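Local structure of putative glucarate dehydratase (Pseudomonas fluorescens, 4IT1) at residues Q80-S85 against Q103-A108; S85-L90 against N96-I101; E118-S123 against R424-V429; A125-S130 against V294-E299; A139-Q144 against G320-T325. The protein probably catalyses the magnesium-dependent dehydration of D-glucarate to 5-dehydro-4-deoxy-D-glucarate, as a member of the mandelate racemase/muconate lactonizing enzyme family. All coordinates share one frame; numbering follows the deposited sequence.

Contact 1: Q80-S85 against Q103-A108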
# COMPACT_ATOMS: atom_id res chain seq x y z
N GLN A 80 -4.73 22.20 -10.95
CA GLN A 80 -3.43 22.41 -10.32
C GLN A 80 -3.34 23.83 -9.73
O GLN A 80 -2.97 24.00 -8.57
CB GLN A 80 -2.29 22.17 -11.33
CG GLN A 80 -2.17 20.72 -11.82
CD GLN A 80 -1.24 20.58 -13.01
OE1 GLN A 80 -0.18 21.22 -13.07
NE2 GLN A 80 -1.62 19.75 -13.98
N GLN A 81 -3.71 24.83 -10.53
CA GLN A 81 -3.73 26.23 -10.10
C GLN A 81 -4.61 26.45 -8.86
O GLN A 81 -4.17 27.06 -7.88
CB GLN A 81 -4.18 27.15 -11.24
CG GLN A 81 -3.13 27.42 -12.30
CD GLN A 81 -3.35 28.74 -13.03
OE1 GLN A 81 -4.46 29.28 -13.05
NE2 GLN A 81 -2.29 29.26 -13.63
N GLN A 82 -5.84 25.95 -8.92
CA GLN A 82 -6.78 26.01 -7.79
C GLN A 82 -6.18 25.48 -6.49
O GLN A 82 -6.31 26.10 -5.43
CB GLN A 82 -8.05 25.22 -8.12
CG GLN A 82 -9.01 25.91 -9.08
CD GLN A 82 -10.26 26.44 -8.40
OE1 GLN A 82 -11.38 26.18 -8.84
NE2 GLN A 82 -10.08 27.18 -7.31
N VAL A 83 -5.52 24.32 -6.57
CA VAL A 83 -4.94 23.66 -5.40
C VAL A 83 -3.68 24.39 -4.93
O VAL A 83 -3.49 24.59 -3.73
CB VAL A 83 -4.65 22.17 -5.66
CG1 VAL A 83 -4.06 21.52 -4.42
CG2 VAL A 83 -5.92 21.44 -6.07
N GLN A 84 -2.84 24.80 -5.89
CA GLN A 84 -1.61 25.55 -5.63
C GLN A 84 -1.73 26.57 -4.48
O GLN A 84 -0.93 26.55 -3.54
CB GLN A 84 -1.13 26.25 -6.91
CG GLN A 84 -0.19 27.43 -6.70
CD GLN A 84 0.00 28.25 -7.95
OE1 GLN A 84 -0.94 28.85 -8.46
NE2 GLN A 84 1.23 28.26 -8.46
N SER A 85 -2.74 27.43 -4.56
CA SER A 85 -2.95 28.50 -3.58
C SER A 85 -3.20 27.98 -2.16
O SER A 85 -2.86 28.65 -1.19
CB SER A 85 -4.11 29.40 -4.02
OG SER A 85 -5.35 28.73 -3.92
N GLN A 103 -9.49 16.82 -2.78
CA GLN A 103 -10.87 16.34 -2.87
C GLN A 103 -11.88 17.48 -2.76
O GLN A 103 -12.84 17.53 -3.52
CB GLN A 103 -11.15 15.27 -1.80
CG GLN A 103 -10.43 13.95 -2.04
CD GLN A 103 -10.43 13.03 -0.84
OE1 GLN A 103 -10.38 11.81 -0.98
NE2 GLN A 103 -10.46 13.60 0.36
N THR A 104 -11.66 18.39 -1.82
CA THR A 104 -12.54 19.55 -1.62
C THR A 104 -12.57 20.45 -2.85
O THR A 104 -13.63 20.93 -3.26
CB THR A 104 -12.10 20.36 -0.38
OG1 THR A 104 -12.29 19.54 0.78
CG2 THR A 104 -12.93 21.63 -0.22
N THR A 105 -11.40 20.65 -3.44
CA THR A 105 -11.24 21.47 -4.62
C THR A 105 -11.97 20.87 -5.84
O THR A 105 -12.70 21.58 -6.53
CB THR A 105 -9.75 21.68 -4.93
OG1 THR A 105 -9.10 22.20 -3.76
CG2 THR A 105 -9.55 22.65 -6.09
N VAL A 106 -11.77 19.58 -6.07
CA VAL A 106 -12.42 18.87 -7.18
C VAL A 106 -13.95 18.85 -7.02
O VAL A 106 -14.68 18.99 -7.99
CB VAL A 106 -11.87 17.44 -7.36
CG1 VAL A 106 -12.75 16.61 -8.29
CG2 VAL A 106 -10.45 17.48 -7.90
N ALA A 107 -14.41 18.68 -5.77
CA ALA A 107 -15.83 18.72 -5.46
C ALA A 107 -16.48 20.06 -5.84
O ALA A 107 -17.67 20.11 -6.16
CB ALA A 107 -16.06 18.43 -3.98
N ALA A 108 -15.68 21.13 -5.82
CA ALA A 108 -16.14 22.47 -6.19
C ALA A 108 -15.81 22.79 -7.65
O ALA A 108 -15.44 23.92 -7.99
CB ALA A 108 -15.52 23.50 -5.26

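Contact 2: S85-L90 against N96-I101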
# COMPACT_ATOMS: atom_id res chain seq x y z
N SER A 85 -2.74 27.43 -4.56
CA SER A 85 -2.95 28.50 -3.58
C SER A 85 -3.20 27.98 -2.16
O SER A 85 -2.86 28.65 -1.19
CB SER A 85 -4.11 29.40 -4.02
OG SER A 85 -5.35 28.73 -3.92
N GLN A 86 -3.80 26.80 -2.05
CA GLN A 86 -4.14 26.23 -0.74
C GLN A 86 -2.94 25.64 0.02
O GLN A 86 -3.01 25.42 1.23
CB GLN A 86 -5.25 25.20 -0.88
CG GLN A 86 -6.65 25.80 -0.83
CD GLN A 86 -7.67 25.00 -1.63
OE1 GLN A 86 -8.67 24.53 -1.09
NE2 GLN A 86 -7.43 24.86 -2.94
N LEU A 87 -1.84 25.42 -0.70
CA LEU A 87 -0.69 24.66 -0.19
C LEU A 87 0.24 25.42 0.77
O LEU A 87 0.82 24.81 1.68
CB LEU A 87 0.13 24.10 -1.36
CG LEU A 87 -0.60 23.20 -2.36
CD1 LEU A 87 0.33 22.73 -3.46
CD2 LEU A 87 -1.25 22.01 -1.67
N ILE A 88 0.39 26.73 0.56
CA ILE A 88 1.28 27.58 1.37
C ILE A 88 1.06 27.42 2.88
O ILE A 88 -0.07 27.46 3.36
CB ILE A 88 1.16 29.07 0.94
CG1 ILE A 88 2.22 29.41 -0.11
CG2 ILE A 88 1.30 30.03 2.12
CD1 ILE A 88 1.91 28.93 -1.52
N GLY A 89 2.16 27.21 3.61
CA GLY A 89 2.13 27.13 5.07
C GLY A 89 1.69 25.81 5.66
O GLY A 89 1.24 25.76 6.81
N LEU A 90 1.82 24.74 4.89
CA LEU A 90 1.40 23.41 5.33
C LEU A 90 2.55 22.42 5.39
O LEU A 90 3.50 22.52 4.61
CB LEU A 90 0.30 22.86 4.41
CG LEU A 90 -1.11 23.43 4.53
CD1 LEU A 90 -1.90 23.03 3.29
CD2 LEU A 90 -1.82 22.96 5.80
N ASN A 96 -1.93 13.25 3.89
CA ASN A 96 -3.37 13.03 4.11
C ASN A 96 -4.18 14.34 4.10
O ASN A 96 -5.32 14.36 3.63
CB ASN A 96 -3.60 12.25 5.41
CG ASN A 96 -3.22 10.78 5.28
OD1 ASN A 96 -3.16 10.23 4.18
ND2 ASN A 96 -2.96 10.14 6.42
N GLN A 97 -3.58 15.41 4.63
CA GLN A 97 -4.11 16.76 4.49
C GLN A 97 -4.18 17.13 3.01
O GLN A 97 -5.24 17.51 2.52
CB GLN A 97 -3.23 17.77 5.25
CG GLN A 97 -3.60 19.24 5.09
CD GLN A 97 -4.61 19.70 6.12
OE1 GLN A 97 -5.82 19.47 5.97
NE2 GLN A 97 -4.12 20.37 7.16
N LEU A 98 -3.05 16.99 2.31
CA LEU A 98 -2.99 17.25 0.86
C LEU A 98 -4.08 16.54 0.05
O LEU A 98 -4.61 17.10 -0.91
CB LEU A 98 -1.61 16.91 0.28
CG LEU A 98 -1.50 16.93 -1.25
CD1 LEU A 98 -1.64 18.34 -1.80
CD2 LEU A 98 -0.22 16.31 -1.77
N ARG A 99 -4.41 15.30 0.44
CA ARG A 99 -5.48 14.55 -0.20
C ARG A 99 -6.85 15.17 0.06
O ARG A 99 -7.62 15.39 -0.88
CB ARG A 99 -5.46 13.07 0.22
CG ARG A 99 -6.41 12.18 -0.58
CD ARG A 99 -6.22 10.69 -0.28
NE ARG A 99 -5.15 10.08 -1.08
CZ ARG A 99 -5.29 9.67 -2.34
NH1 ARG A 99 -6.46 9.79 -2.97
NH2 ARG A 99 -4.26 9.13 -2.98
N ARG A 100 -7.15 15.48 1.32
CA ARG A 100 -8.44 16.08 1.68
C ARG A 100 -8.66 17.41 0.98
O ARG A 100 -9.79 17.75 0.61
CB ARG A 100 -8.57 16.25 3.19
CG ARG A 100 -9.00 15.01 3.95
CD ARG A 100 -9.26 15.32 5.41
NE ARG A 100 -8.23 16.20 5.96
CZ ARG A 100 -7.25 15.82 6.78
NH1 ARG A 100 -6.37 16.72 7.20
NH2 ARG A 100 -7.15 14.57 7.20
N ILE A 101 -7.57 18.15 0.78
CA ILE A 101 -7.59 19.43 0.07
C ILE A 101 -7.93 19.25 -1.41
O ILE A 101 -8.81 19.93 -1.93
CB ILE A 101 -6.26 20.20 0.28
CG1 ILE A 101 -6.23 20.79 1.69
CG2 ILE A 101 -6.07 21.30 -0.76
CD1 ILE A 101 -4.87 21.28 2.12

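Contact 3: E118-S123 against R424-V429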
# COMPACT_ATOMS: atom_id res chain seq x y z
N GLU A 118 -12.45 11.50 -23.98
CA GLU A 118 -11.45 11.16 -22.98
C GLU A 118 -10.67 9.92 -23.43
O GLU A 118 -10.95 8.80 -23.00
CB GLU A 118 -12.13 10.92 -21.63
CG GLU A 118 -12.78 12.16 -21.03
CD GLU A 118 -13.62 11.85 -19.80
OE1 GLU A 118 -13.94 10.66 -19.57
OE2 GLU A 118 -13.97 12.80 -19.06
N LEU A 119 -9.67 10.14 -24.29
CA LEU A 119 -9.00 9.06 -25.00
C LEU A 119 -7.54 8.85 -24.61
O LEU A 119 -6.97 7.79 -24.87
CB LEU A 119 -9.11 9.30 -26.51
CG LEU A 119 -10.54 9.33 -27.07
CD1 LEU A 119 -10.59 10.04 -28.41
CD2 LEU A 119 -11.11 7.92 -27.18
N ALA A 120 -6.94 9.87 -24.00
CA ALA A 120 -5.53 9.83 -23.62
C ALA A 120 -5.37 9.38 -22.16
O ALA A 120 -6.27 9.58 -21.35
CB ALA A 120 -4.89 11.19 -23.85
N PRO A 121 -4.22 8.76 -21.83
CA PRO A 121 -3.90 8.39 -20.45
C PRO A 121 -4.23 9.50 -19.45
O PRO A 121 -3.77 10.63 -19.61
CB PRO A 121 -2.39 8.16 -20.50
CG PRO A 121 -2.12 7.71 -21.90
CD PRO A 121 -3.26 8.16 -22.78
N GLY A 122 -5.03 9.18 -18.44
CA GLY A 122 -5.37 10.12 -17.37
C GLY A 122 -6.49 11.14 -17.66
O GLY A 122 -6.82 11.95 -16.80
N SER A 123 -7.09 11.09 -18.85
CA SER A 123 -8.07 12.11 -19.24
C SER A 123 -9.47 11.98 -18.61
O SER A 123 -10.25 12.93 -18.66
CB SER A 123 -8.20 12.17 -20.77
OG SER A 123 -8.65 10.93 -21.28
N ARG A 424 -4.29 24.06 -26.33
CA ARG A 424 -4.65 24.12 -24.91
C ARG A 424 -5.20 22.79 -24.38
O ARG A 424 -5.29 22.58 -23.16
CB ARG A 424 -5.62 25.27 -24.63
CG ARG A 424 -5.03 26.67 -24.82
CD ARG A 424 -3.84 26.92 -23.91
NE ARG A 424 -3.16 28.18 -24.21
CZ ARG A 424 -2.23 28.36 -25.15
NH1 ARG A 424 -1.85 27.35 -25.93
NH2 ARG A 424 -1.69 29.55 -25.32
N GLN A 425 -5.56 21.91 -25.31
CA GLN A 425 -5.98 20.54 -25.02
C GLN A 425 -5.59 19.65 -26.19
O GLN A 425 -5.82 20.00 -27.34
CB GLN A 425 -7.49 20.46 -24.83
CG GLN A 425 -7.94 20.67 -23.39
CD GLN A 425 -9.30 20.05 -23.12
OE1 GLN A 425 -10.31 20.76 -23.04
NE2 GLN A 425 -9.33 18.72 -22.99
N ARG A 426 -4.99 18.50 -25.89
CA ARG A 426 -4.57 17.57 -26.94
C ARG A 426 -5.77 17.02 -27.71
O ARG A 426 -6.81 16.73 -27.12
CB ARG A 426 -3.78 16.42 -26.32
CG ARG A 426 -3.47 15.27 -27.26
CD ARG A 426 -2.82 14.16 -26.45
NE ARG A 426 -2.49 12.99 -27.26
CZ ARG A 426 -1.97 11.87 -26.77
NH1 ARG A 426 -1.74 11.77 -25.46
NH2 ARG A 426 -1.70 10.86 -27.57
N ASP A 427 -5.62 16.88 -29.03
CA ASP A 427 -6.65 16.32 -29.90
C ASP A 427 -6.08 15.62 -31.12
O ASP A 427 -6.03 16.19 -32.21
CB ASP A 427 -7.63 17.39 -30.35
CG ASP A 427 -8.99 16.81 -30.76
OD1 ASP A 427 -9.05 15.66 -31.28
OD2 ASP A 427 -10.01 17.51 -30.56
N ASP A 428 -5.70 14.36 -30.94
CA ASP A 428 -5.18 13.57 -32.05
C ASP A 428 -6.25 13.38 -33.14
O ASP A 428 -5.92 13.16 -34.31
CB ASP A 428 -4.68 12.21 -31.56
CG ASP A 428 -3.59 12.31 -30.50
OD1 ASP A 428 -3.45 13.37 -29.84
OD2 ASP A 428 -2.87 11.30 -30.31
N VAL A 429 -7.52 13.46 -32.74
CA VAL A 429 -8.63 13.23 -33.66
C VAL A 429 -8.82 14.43 -34.59
O VAL A 429 -8.84 14.26 -35.81
CB VAL A 429 -9.96 12.91 -32.93
CG1 VAL A 429 -11.03 12.51 -33.93
CG2 VAL A 429 -9.76 11.80 -31.90

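Contact 4: A125-S130 against V294-E299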
# COMPACT_ATOMS: atom_id res chain seq x y z
N ALA A 125 -12.74 11.91 -16.31
CA ALA A 125 -13.19 12.84 -15.25
C ALA A 125 -13.00 12.28 -13.86
O ALA A 125 -12.72 13.02 -12.92
CB ALA A 125 -14.65 13.22 -15.46
N SER A 126 -13.19 10.97 -13.71
CA SER A 126 -12.98 10.29 -12.44
C SER A 126 -11.53 10.41 -11.92
O SER A 126 -11.29 10.28 -10.71
CB SER A 126 -13.36 8.82 -12.57
OG SER A 126 -12.64 8.23 -13.65
N LYS A 127 -10.59 10.67 -12.82
CA LYS A 127 -9.16 10.77 -12.46
C LYS A 127 -8.77 12.12 -11.84
O LYS A 127 -7.61 12.32 -11.50
CB LYS A 127 -8.28 10.54 -13.68
CG LYS A 127 -8.52 9.25 -14.43
CD LYS A 127 -7.55 8.16 -14.01
CE LYS A 127 -7.64 6.97 -14.96
NZ LYS A 127 -8.99 6.33 -14.94
N ALA A 128 -9.74 13.03 -11.71
CA ALA A 128 -9.47 14.40 -11.27
C ALA A 128 -8.68 14.47 -9.96
O ALA A 128 -7.59 15.06 -9.91
CB ALA A 128 -10.76 15.19 -11.17
N VAL A 129 -9.24 13.88 -8.91
CA VAL A 129 -8.58 13.83 -7.61
C VAL A 129 -7.19 13.17 -7.72
O VAL A 129 -6.21 13.71 -7.21
CB VAL A 129 -9.48 13.15 -6.56
CG1 VAL A 129 -8.73 12.88 -5.26
CG2 VAL A 129 -10.72 14.00 -6.29
N SER A 130 -7.12 12.03 -8.41
CA SER A 130 -5.88 11.26 -8.52
C SER A 130 -4.75 11.95 -9.28
O SER A 130 -3.61 11.91 -8.84
CB SER A 130 -6.16 9.88 -9.11
OG SER A 130 -6.82 9.09 -8.15
N VAL A 294 -7.85 -1.24 -16.73
CA VAL A 294 -7.53 -1.18 -15.31
C VAL A 294 -6.66 0.05 -15.11
O VAL A 294 -5.44 0.00 -15.29
CB VAL A 294 -6.83 -2.47 -14.79
CG1 VAL A 294 -6.42 -2.32 -13.34
CG2 VAL A 294 -7.73 -3.68 -14.94
N THR A 295 -7.31 1.16 -14.75
CA THR A 295 -6.64 2.45 -14.60
C THR A 295 -6.89 3.05 -13.22
O THR A 295 -6.37 4.12 -12.92
CB THR A 295 -7.07 3.47 -15.67
OG1 THR A 295 -8.47 3.77 -15.52
CG2 THR A 295 -6.81 2.93 -17.07
N ASP A 296 -7.69 2.37 -12.40
CA ASP A 296 -7.93 2.80 -11.01
C ASP A 296 -8.35 1.61 -10.16
O ASP A 296 -8.54 0.51 -10.67
CB ASP A 296 -8.96 3.96 -10.93
CG ASP A 296 -10.40 3.51 -11.22
OD1 ASP A 296 -10.84 2.43 -10.77
OD2 ASP A 296 -11.11 4.28 -11.89
N PHE A 297 -8.50 1.84 -8.86
CA PHE A 297 -8.71 0.74 -7.93
C PHE A 297 -10.04 -0.00 -8.09
O PHE A 297 -10.11 -1.21 -7.85
CB PHE A 297 -8.46 1.19 -6.49
CG PHE A 297 -7.00 1.44 -6.19
CD1 PHE A 297 -6.15 0.39 -5.86
CD2 PHE A 297 -6.47 2.73 -6.27
CE1 PHE A 297 -4.81 0.61 -5.60
CE2 PHE A 297 -5.12 2.96 -6.01
CZ PHE A 297 -4.29 1.90 -5.67
N ASP A 298 -11.08 0.71 -8.51
CA ASP A 298 -12.38 0.08 -8.75
C ASP A 298 -12.33 -0.81 -9.98
O ASP A 298 -12.87 -1.91 -9.98
CB ASP A 298 -13.48 1.14 -8.90
CG ASP A 298 -13.60 2.03 -7.68
OD1 ASP A 298 -13.70 1.50 -6.56
OD2 ASP A 298 -13.58 3.27 -7.85
N GLU A 299 -11.67 -0.33 -11.03
CA GLU A 299 -11.45 -1.13 -12.23
C GLU A 299 -10.64 -2.40 -11.92
O GLU A 299 -10.91 -3.47 -12.50
CB GLU A 299 -10.79 -0.29 -13.32
CG GLU A 299 -11.70 0.83 -13.85
CD GLU A 299 -11.02 1.74 -14.86
OE1 GLU A 299 -11.64 2.75 -15.27
OE2 GLU A 299 -9.86 1.46 -15.26
O HOH W 1 -10.28 6.79 -12.74

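Contact 5: A139-Q144 against G320-T325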
# COMPACT_ATOMS: atom_id res chain seq x y z
N ALA A 139 6.19 16.07 -5.69
CA ALA A 139 6.95 17.23 -5.23
C ALA A 139 7.10 17.27 -3.72
O ALA A 139 8.17 17.60 -3.21
CB ALA A 139 6.31 18.51 -5.75
N PHE A 140 6.02 16.93 -3.00
CA PHE A 140 6.05 16.79 -1.54
C PHE A 140 7.07 15.76 -1.06
O PHE A 140 7.70 15.94 -0.01
CB PHE A 140 4.68 16.35 -1.03
CG PHE A 140 3.75 17.48 -0.68
CD1 PHE A 140 3.41 18.45 -1.62
CD2 PHE A 140 3.18 17.54 0.59
CE1 PHE A 140 2.53 19.47 -1.29
CE2 PHE A 140 2.30 18.56 0.93
CZ PHE A 140 1.97 19.52 -0.01
N LEU A 141 7.22 14.66 -1.80
CA LEU A 141 8.17 13.61 -1.44
C LEU A 141 9.58 13.97 -1.87
O LEU A 141 10.53 13.74 -1.11
CB LEU A 141 7.75 12.25 -2.02
CG LEU A 141 6.53 11.57 -1.39
CD1 LEU A 141 6.05 10.41 -2.25
CD2 LEU A 141 6.79 11.12 0.03
N ASP A 142 9.72 14.54 -3.06
CA ASP A 142 11.00 15.08 -3.52
C ASP A 142 11.51 16.12 -2.54
O ASP A 142 12.72 16.23 -2.32
CB ASP A 142 10.88 15.69 -4.91
CG ASP A 142 12.23 16.15 -5.46
OD1 ASP A 142 13.23 15.41 -5.29
OD2 ASP A 142 12.29 17.24 -6.07
N LEU A 143 10.59 16.87 -1.94
CA LEU A 143 10.93 17.84 -0.91
C LEU A 143 11.53 17.14 0.29
O LEU A 143 12.66 17.43 0.69
CB LEU A 143 9.69 18.64 -0.48
CG LEU A 143 9.83 20.09 -0.01
CD1 LEU A 143 9.00 20.30 1.24
CD2 LEU A 143 11.27 20.52 0.25
N GLN A 144 10.75 16.21 0.87
CA GLN A 144 11.17 15.42 2.03
C GLN A 144 12.55 14.82 1.84
O GLN A 144 13.37 14.84 2.75
CB GLN A 144 10.17 14.30 2.29
CG GLN A 144 8.79 14.75 2.74
CD GLN A 144 7.83 13.60 2.99
OE1 GLN A 144 8.25 12.48 3.27
NE2 GLN A 144 6.54 13.88 2.89
N GLY A 320 -2.44 8.06 -8.81
CA GLY A 320 -2.49 8.83 -7.57
C GLY A 320 -1.15 9.04 -6.88
O GLY A 320 -1.11 9.32 -5.69
N GLY A 321 -0.06 8.91 -7.62
CA GLY A 321 1.27 9.12 -7.04
C GLY A 321 2.07 7.86 -6.74
O GLY A 321 1.74 6.76 -7.19
N LEU A 322 3.13 8.04 -5.96
CA LEU A 322 4.15 7.00 -5.81
C LEU A 322 3.76 5.93 -4.80
O LEU A 322 3.94 4.75 -5.07
CB LEU A 322 5.51 7.63 -5.48
CG LEU A 322 6.03 8.67 -6.47
CD1 LEU A 322 7.38 9.21 -6.03
CD2 LEU A 322 6.13 8.13 -7.90
N ARG A 323 3.20 6.35 -3.67
CA ARG A 323 2.77 5.42 -2.64
C ARG A 323 1.56 4.60 -3.08
O ARG A 323 1.45 3.42 -2.72
CB ARG A 323 2.51 6.13 -1.32
CG ARG A 323 3.79 6.49 -0.58
CD ARG A 323 3.53 7.16 0.76
NE ARG A 323 4.78 7.61 1.36
CZ ARG A 323 4.88 8.38 2.44
NH1 ARG A 323 3.80 8.81 3.08
NH2 ARG A 323 6.08 8.72 2.90
N ASP A 324 0.67 5.21 -3.85
CA ASP A 324 -0.50 4.52 -4.40
C ASP A 324 -0.07 3.47 -5.41
O ASP A 324 -0.67 2.39 -5.49
CB ASP A 324 -1.48 5.52 -5.04
CG ASP A 324 -2.40 6.20 -4.02
OD1 ASP A 324 -2.35 5.87 -2.82
OD2 ASP A 324 -3.18 7.08 -4.44
N THR A 325 0.96 3.79 -6.18
CA THR A 325 1.57 2.86 -7.13
C THR A 325 2.18 1.61 -6.43
O THR A 325 2.14 0.50 -6.99
CB THR A 325 2.63 3.57 -7.99
OG1 THR A 325 1.99 4.58 -8.78
CG2 THR A 325 3.32 2.62 -8.92

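Contact 1: Q80-S85 against Q103-A108
Of the three side chains that meet here, Gln-82, Val-83 and Thr-105, the first alone carries a flat group, and neither a face nor an edge of its carboxamide makes the contact; the touching is done by Gln-82 CB, 3.6 Å from Thr-105 CG2. The setting is an antiparallel helical hairpin in the N-terminal domain of the enolase superfamily, formed by helices 74-87 and 95-107. The nearest CA atoms across these ranges are those of Val-83 and Thr-105, 6.7 Å apart, a spacing short enough for two small branched side chains to fill. Thr-105 contributes nearly half of the 137 Å² buried. Its methyl does most of the work: besides Gln-82 CB, Thr-105 CG2 meets Val-83 CG2 at 3.8 Å, the two side chains crossing at a slant. Val-83 CG2 also comes within 4.0 Å of Thr-105 CB, and so lies beside the root of the threonine as well as its methyl. A chi1 of -53° puts CG2 of Thr-105 anti to the backbone N, against Gln-82 and Val-83, and OG1 beside that N, where it bonds to Ile-101 O of its own helix and to Gln-86 NE2 of the facing one. Thus the hydroxyl is satisfied although the residue is buried. Val-83 also touches Phe-136 of helix 128-148. Within 80-85, Ser-85 OG donates to Gln-82 O over 3.2 Å, standing above the carbonyl plane, 35° out of it.

Contact 2: S85-L90 against N96-I101
Ile-101 parts at CB into two branches that meet different residues of 85-90. The short one, CG2, lies 4.0 Å from Gln-86 CB and almost as near to CD of that glutamine, as the two side chains slide past each other in opposite senses. The longer one runs through CG1 to CD1, which meets Leu-90 CD1 tip to tip at 3.6 Å. With chi1 at -75°, CG1 sits beside the backbone N and CG2 anti to it, which spreads the branches over both partners; Ile-101 has 72 Å² buried, the most of any residue here. The Leu-90 and Gln-97 side chains cross at about a right angle, with Leu-90 CD2 3.7 Å from Gln-97 NE2. Gln-97 is bent at chi2 (89°), and its OE1 takes a bond of 3.1 Å from Arg-100 NH1. That donor stands above the carboxamide plane, while OE1 lies close to the guanidinium plane. Cutting Gln-97 back to an alanine is likely to leave Leu-90 CD2 without its lateral neighbour and the Arg-100 guanidinium freer to turn. Deeper in, Leu-87 CD2 packs on Leu-98 CD1 at 3.7 Å. The type II turn from Leu-87 to Leu-90, with Gly-89 at positive phi, folds Leu-90 back over helix 95-107. Beneath this seam of the hairpin, Phe-136 of helix 128-148 touches both Leu-87 and Leu-98; Val-28 of strand 25-36 supports Leu-87 from the sheet, and backbone bonds to Ile-25 tie Gly-89 and Leu-90 to the same strand.

Contact 3: E118-S123 against R424-V429
Arg-426 brings one end of its guanidinium against Ala-120, with NH1 3.6 Å from CB of the alanine. The contact joins a loop of the N-terminal domain, between helices 95-107 and 128-148, to the segment leading into the late helix 428-433, near the predicted active site of this enolase-superfamily enzyme. Arg-426 is extended throughout, with CG anti to the backbone N (chi1 171°), and the two bonds to Asp-428 help fix the turn of its guanidinium. That carboxylate is gripped side-on: NE reaches Asp-428 OD1 at 2.8 Å and NH2 reaches Asp-428 OD2 at 3.0 Å, both on the syn side. Asn-42 ND2 holds Asp-428 OD2 in turn, a second shell behind the arginine. Arg-426 NH2 also bonds to O2 of a bound tartrate; though probably from the crystallisation liquor, the ligand is consistent with a pocket here. A second touch is apolar: Leu-119 CD1 meets Val-429 CG2 at 4.0 Å, the side chains crossing at about a right angle. On the other segment, a type II turn from Ala-120 to Ser-123 presents the alanine, and Ala-120 O takes two donors, Ser-123 N at 3.0 Å and, on an in-plane lone pair, Ser-123 OG at 2.7 Å.

Contact 4: A125-S130 against V294-E299
The N-terminal end of helix 297-306 in the barrel domain, entered through Thr-295 and the N-cap residue Asp-296, receives Lys-127, next to helix 128-148. Lys-127, bent at chi2 and chi4, meets Thr-295 at about a right angle and donates from NZ to Thr-295 OG1 over 2.7 Å. The hydroxyl in turn donates a hydrogen bond to Glu-299 OE2, also at 2.7 Å. Chi1 of 64° seats OG1 between the backbone N and the carbonyl carbon, near enough to N for both to share Glu-299 OE2, which they meet from one face. A valine in place of Thr-295 would probably leave Lys-127 NZ without this acceptor and Glu-299 OE2 with one donor fewer. A water completes the bridge, accepting from Lys-127 NZ at 2.6 Å, donating to Asp-296 OD2 at 2.8 Å and also bonded to Ser-126 OG; NZ stays 4.2 Å from Asp-296 OD2, too far for a salt bridge. The other oxygen, Asp-296 OD1, takes Glu-299 N in a nearly straight bond (172°), with a weaker one from Asp-298 N. This is side-chain N-capping of a barrel helix, just after strand 288-290 and the magnesium ligand Asn-291, at the active-site end of the enolase-superfamily barrel.

Contact 5: A139-Q144 against G320-T325
Leu-141, Arg-323 and Leu-322 carry nearly all of this contact, in which helix 128-148 of the N-terminal domain packs on the first turn of helix 322-334 in the barrel domain. Leu-141 gives most, 70 Å², and divides its two methyls between the partners. CD2 lies over one face of the Arg-323 guanidinium, 3.8 Å from NH2 and 4.1 Å from CZ, whereas CD1 of Leu-141 faces Leu-322 CD1 at 4.2 Å as the two leucines pass in opposite directions. With CG beside its backbone N (chi1 -77°) and the chain extended from there to NE, Arg-323 extends toward helix 128-148, and Leu-95 of helix 95-107 touches it too. Leu-155 of the second subunit also packs on this arginine, so the contact borders the dimer interface. Gln-144 OE1 is 4.4 Å from Arg-323 NH2, too far to bond, and is buried with no partner in the model; the amide is held instead by its NE2, on Pro-92 O. Glu-137 of the same helix as Leu-141 receives the N-H groups of Leu-322 and Arg-323, adding a polar tie to the helix start. Gly-320 and Gly-321, both at positive phi, lead into that start, where Gly-321 O is gripped from opposite faces of its plane by Thr-325 N at 3.2 Å and Thr-325 OG1 at 2.7 Å.

In the fold
From the N terminus, helix 74-87 turns back along helix 95-107, and contact 1 closes the hairpin; contact 2 is nested inside it, nearer the turn, with Ser-85 common to both. The chain then opens contact 3 at 118-123, a loop that shuts some 300 residues later at 424-429 and encloses contacts 4 and 5. These two cross, for both start on helix 128-148 and end in order at 294-299 and 320-325, tying one N-terminal-domain helix to the starts of helices 297-306 and 322-334 of the barrel. Contacts 1 and 2 hold that domain together internally, and Arg-99 of contact 2 reaches the barrel through a salt bridge to Asp-324 of contact 5.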